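Local coordinates for protein alkaline phosphatase (Antarctic bacterium, PDB 2W5V) that probably hydrolyses phosphate monoesters as an alkaline phosphatase, using two zinc ions and one magnesium ion and a phosphoserine intermediate, at residues Y98-S108 against A139-R148. The protein carries 1 engineered substitution. Sequence-based numbering, arbitrary orientation.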
loop_
_atom_site.group_PDB
_atom_site.type_symbol
_atom_site.label_atom_id
_atom_site.label_comp_id
_atom_site.label_asym_id
_atom_site.label_seq_id
_atom_site.Cartn_x
_atom_site.Cartn_y
_atom_site.Cartn_z
ATOM N N TYR B 98 -12.764 -5.631 -20.503
ATOM C CA TYR B 98 -11.767 -4.961 -21.339
ATOM C C TYR B 98 -11.702 -3.458 -21.057
ATOM O O TYR B 98 -12.716 -2.855 -20.718
ATOM C CB TYR B 98 -12.029 -5.240 -22.835
ATOM C CG TYR B 98 -13.389 -4.770 -23.375
ATOM C CD1 TYR B 98 -13.570 -3.459 -23.800
ATOM C CD2 TYR B 98 -14.469 -5.642 -23.473
ATOM C CE1 TYR B 98 -14.783 -3.019 -24.287
ATOM C CE2 TYR B 98 -15.697 -5.209 -23.969
ATOM C CZ TYR B 98 -15.846 -3.894 -24.377
ATOM O OH TYR B 98 -17.053 -3.437 -24.875
ATOM N N ASN B 99 -10.516 -2.855 -21.165
ATOM C CA ASN B 99 -10.424 -1.400 -21.000
ATOM C C ASN B 99 -11.429 -0.706 -21.912
ATOM O O ASN B 99 -11.528 -1.042 -23.095
ATOM C CB ASN B 99 -9.010 -0.865 -21.280
ATOM C CG ASN B 99 -8.023 -1.191 -20.155
ATOM O OD1 ASN B 99 -8.396 -1.784 -19.137
ATOM N ND2 ASN B 99 -6.760 -0.794 -20.336
ATOM N N ALA B 100 -12.156 0.250 -21.337
ATOM C CA ALA B 100 -13.191 1.037 -22.014
ATOM C C ALA B 100 -14.606 0.484 -21.822
ATOM O O ALA B 100 -15.584 1.170 -22.104
ATOM C CB ALA B 100 -12.878 1.235 -23.505
ATOM N N ALA B 101 -14.725 -0.749 -21.340
ATOM C CA ALA B 101 -16.053 -1.329 -21.116
ATOM C C ALA B 101 -16.791 -0.606 -19.996
ATOM O O ALA B 101 -16.191 -0.258 -18.983
ATOM C CB ALA B 101 -15.943 -2.821 -20.797
ATOM N N ILE B 102 -18.096 -0.401 -20.169
ATOM C CA ILE B 102 -18.920 0.191 -19.120
ATOM C C ILE B 102 -20.055 -0.757 -18.767
ATOM O O ILE B 102 -21.040 -0.852 -19.508
ATOM C CB ILE B 102 -19.521 1.546 -19.559
ATOM C CG1 ILE B 102 -18.408 2.541 -19.895
ATOM C CG2 ILE B 102 -20.436 2.115 -18.465
ATOM C CD1 ILE B 102 -17.628 3.040 -18.679
ATOM N N GLY B 103 -19.909 -1.462 -17.646
ATOM C CA GLY B 103 -20.936 -2.381 -17.182
ATOM C C GLY B 103 -21.265 -3.475 -18.188
ATOM O O GLY B 103 -22.397 -3.971 -18.231
ATOM N N VAL B 104 -20.286 -3.844 -19.012
ATOM C CA VAL B 104 -20.434 -4.993 -19.907
ATOM C C VAL B 104 -19.250 -5.952 -19.733
ATOM O O VAL B 104 -18.149 -5.547 -19.332
ATOM C CB VAL B 104 -20.567 -4.589 -21.399
ATOM C CG1 VAL B 104 -21.800 -3.738 -21.608
ATOM C CG2 VAL B 104 -19.309 -3.861 -21.877
ATOM N N ALA B 105 -19.501 -7.224 -20.018
ATOM C CA ALA B 105 -18.495 -8.270 -19.896
ATOM C C ALA B 105 -17.530 -8.257 -21.073
ATOM O O ALA B 105 -17.683 -7.475 -22.011
ATOM C CB ALA B 105 -19.168 -9.641 -19.771
ATOM N N ASP B 106 -16.538 -9.138 -21.027
ATOM C CA ASP B 106 -15.519 -9.171 -22.061
ATOM C C ASP B 106 -16.084 -9.376 -23.464
ATOM O O ASP B 106 -15.475 -8.935 -24.440
ATOM C CB ASP B 106 -14.475 -10.240 -21.759
ATOM C CG ASP B 106 -13.248 -10.096 -22.620
ATOM O OD1 ASP B 106 -12.460 -9.158 -22.375
ATOM O OD2 ASP B 106 -13.079 -10.911 -23.552
ATOM N N ASP B 107 -17.237 -10.041 -23.562
ATOM C CA ASP B 107 -17.913 -10.260 -24.844
ATOM C C ASP B 107 -18.924 -9.161 -25.189
ATOM O O ASP B 107 -19.743 -9.324 -26.090
ATOM C CB ASP B 107 -18.613 -11.625 -24.867
ATOM C CG ASP B 107 -19.800 -11.697 -23.913
ATOM O OD1 ASP B 107 -20.144 -10.667 -23.296
ATOM O OD2 ASP B 107 -20.393 -12.791 -23.778
ATOM N N SER B 108 -18.881 -8.062 -24.448
ATOM C CA SER B 108 -19.722 -6.898 -24.733
ATOM C C SER B 108 -21.184 -6.991 -24.267
ATOM O O SER B 108 -21.943 -6.039 -24.434
ATOM C CB SER B 108 -19.661 -6.544 -26.223
ATOM O OG SER B 108 -18.450 -5.872 -26.519
ATOM N N ALA B 139 -20.420 6.168 -14.453
ATOM C CA ALA B 139 -21.207 5.510 -15.497
ATOM C C ALA B 139 -21.293 4.007 -15.261
ATOM O O ALA B 139 -22.339 3.389 -15.475
ATOM C CB ALA B 139 -20.613 5.784 -16.864
ATOM N N SER B 140 -20.183 3.422 -14.831
ATOM C CA SER B 140 -20.133 1.985 -14.615
ATOM C C SER B 140 -21.139 1.521 -13.567
ATOM O O SER B 140 -21.459 0.338 -13.501
ATOM C CB SER B 140 -18.723 1.539 -14.213
ATOM O OG SER B 140 -17.803 1.769 -15.265
ATOM N N PHE B 141 -21.643 2.444 -12.754
ATOM C CA PHE B 141 -22.603 2.072 -11.720
ATOM C C PHE B 141 -24.081 2.196 -12.139
ATOM O O PHE B 141 -24.966 1.758 -11.410
ATOM C CB PHE B 141 -22.322 2.836 -10.420
ATOM C CG PHE B 141 -21.101 2.334 -9.691
ATOM C CD1 PHE B 141 -19.832 2.710 -10.106
ATOM C CD2 PHE B 141 -21.220 1.447 -8.632
ATOM C CE1 PHE B 141 -18.699 2.230 -9.466
ATOM C CE2 PHE B 141 -20.081 0.965 -7.980
ATOM C CZ PHE B 141 -18.825 1.357 -8.401
ATOM N N TYR B 142 -24.357 2.770 -13.306
ATOM C CA TYR B 142 -25.754 2.883 -13.739
ATOM C C TYR B 142 -26.014 2.610 -15.220
ATOM O O TYR B 142 -27.167 2.487 -15.621
ATOM C CB TYR B 142 -26.344 4.246 -13.360
ATOM C CG TYR B 142 -25.739 5.417 -14.110
ATOM C CD1 TYR B 142 -26.198 5.782 -15.382
ATOM C CD2 TYR B 142 -24.718 6.160 -13.546
ATOM C CE1 TYR B 142 -25.641 6.865 -16.067
ATOM C CE2 TYR B 142 -24.161 7.233 -14.212
ATOM C CZ TYR B 142 -24.622 7.587 -15.466
ATOM O OH TYR B 142 -24.039 8.660 -16.102
ATOM N N ALA B 143 -24.959 2.522 -16.025
ATOM C CA ALA B 143 -25.119 2.331 -17.464
ATOM C C ALA B 143 -24.476 1.049 -17.975
ATOM O O ALA B 143 -23.682 0.418 -17.285
ATOM C CB ALA B 143 -24.566 3.527 -18.226
ATOM N N HIS B 144 -24.829 0.678 -19.201
ATOM C CA HIS B 144 -24.194 -0.444 -19.882
ATOM C C HIS B 144 -23.870 -0.028 -21.308
ATOM O O HIS B 144 -24.766 0.113 -22.133
ATOM C CB HIS B 144 -25.130 -1.654 -19.887
ATOM C CG HIS B 144 -25.579 -2.066 -18.522
ATOM N ND1 HIS B 144 -24.803 -2.843 -17.686
ATOM C CD2 HIS B 144 -26.718 -1.804 -17.837
ATOM C CE1 HIS B 144 -25.449 -3.049 -16.554
ATOM N NE2 HIS B 144 -26.613 -2.426 -16.617
ATOM N N ALA B 145 -22.590 0.186 -21.592
ATOM C CA ALA B 145 -22.168 0.685 -22.894
ATOM C C ALA B 145 -20.916 -0.039 -23.359
ATOM O O ALA B 145 -20.088 -0.431 -22.553
ATOM C CB ALA B 145 -21.928 2.193 -22.842
ATOM N N LEU B 146 -20.789 -0.207 -24.669
ATOM C CA LEU B 146 -19.673 -0.939 -25.249
ATOM C C LEU B 146 -18.380 -0.177 -25.091
ATOM O O LEU B 146 -17.305 -0.767 -25.058
ATOM C CB LEU B 146 -19.911 -1.176 -26.744
ATOM C CG LEU B 146 -21.039 -2.137 -27.072
ATOM C CD1 LEU B 146 -21.141 -2.305 -28.577
ATOM C CD2 LEU B 146 -20.764 -3.453 -26.395
ATOM N N ASN B 147 -18.482 1.141 -25.027
ATOM C CA ASN B 147 -17.296 1.972 -24.940
ATOM C C ASN B 147 -17.541 3.225 -24.116
ATOM O O ASN B 147 -18.557 3.896 -24.288
ATOM C CB ASN B 147 -16.805 2.340 -26.338
ATOM C CG ASN B 147 -15.424 2.959 -26.316
ATOM O OD1 ASN B 147 -15.237 4.063 -25.809
ATOM N ND2 ASN B 147 -14.442 2.243 -26.859
ATOM N N ARG B 148 -16.603 3.530 -23.222
ATOM C CA ARG B 148 -16.747 4.648 -22.293
ATOM C C ARG B 148 -16.919 5.982 -23.032
ATOM O O ARG B 148 -17.389 6.965 -22.459
ATOM C CB ARG B 148 -15.497 4.736 -21.412
ATOM C CG ARG B 148 -14.238 5.013 -22.226
ATOM C CD ARG B 148 -13.007 5.137 -21.353
ATOM N NE ARG B 148 -13.094 6.285 -20.457
ATOM C CZ ARG B 148 -12.256 6.502 -19.448
ATOM N NH1 ARG B 148 -11.272 5.639 -19.196
ATOM N NH2 ARG B 148 -12.411 7.573 -18.686
#
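I102 and A145 form a single antiparallel bridge, a hydrogen-bonded pair that ties two loops of the alkaline phosphatase fold together. I102 N donates to A145 O at 3.1 Å, and A145 N returns a bond to I102 O at 2.8 Å. The side chain of I102 lies against 139-148. CG2, anti to the backbone N, reaches A139, while CD1 rests 3.6 Å from S140 OG, a hydroxyl whose hydrogen-bond partner is A136. CG1 packs on R148 CA. V104 CG2 packs against A145 O.

Next along from the bridge, Y98 OH donates to L146 O at 2.7 Å. The carbonyl oxygen lies at the ring edge and receives the hydroxyl on a lone pair. A101 CB sits over the centre of one ring face and helps fix the ring. A phenylalanine here would probably leave L146 O without its hydroxyl donor. Beyond it, R148 N makes a weak bond to A100 O.

G103 has a positive phi, which favours glycine, and its CA packs against A143 O. With CG of H144 beside the backbone N (chi1 -56°), H144 ND1 faces G103 O and donates to it at 2.7 Å, nearly straight at 174° and with the oxygen in the ring plane.

Further out, H144 NE2 bonds to E116. H144 has been seen to bind magnesium in a crystal structure of this protein, but no metal is bound to it in this chain. The R148 end of the contact adjoins the active site: R148 NH1 forms a salt bridge with D83 OD2 and a hydrogen bond with O2P of the phosphoserine at position 84.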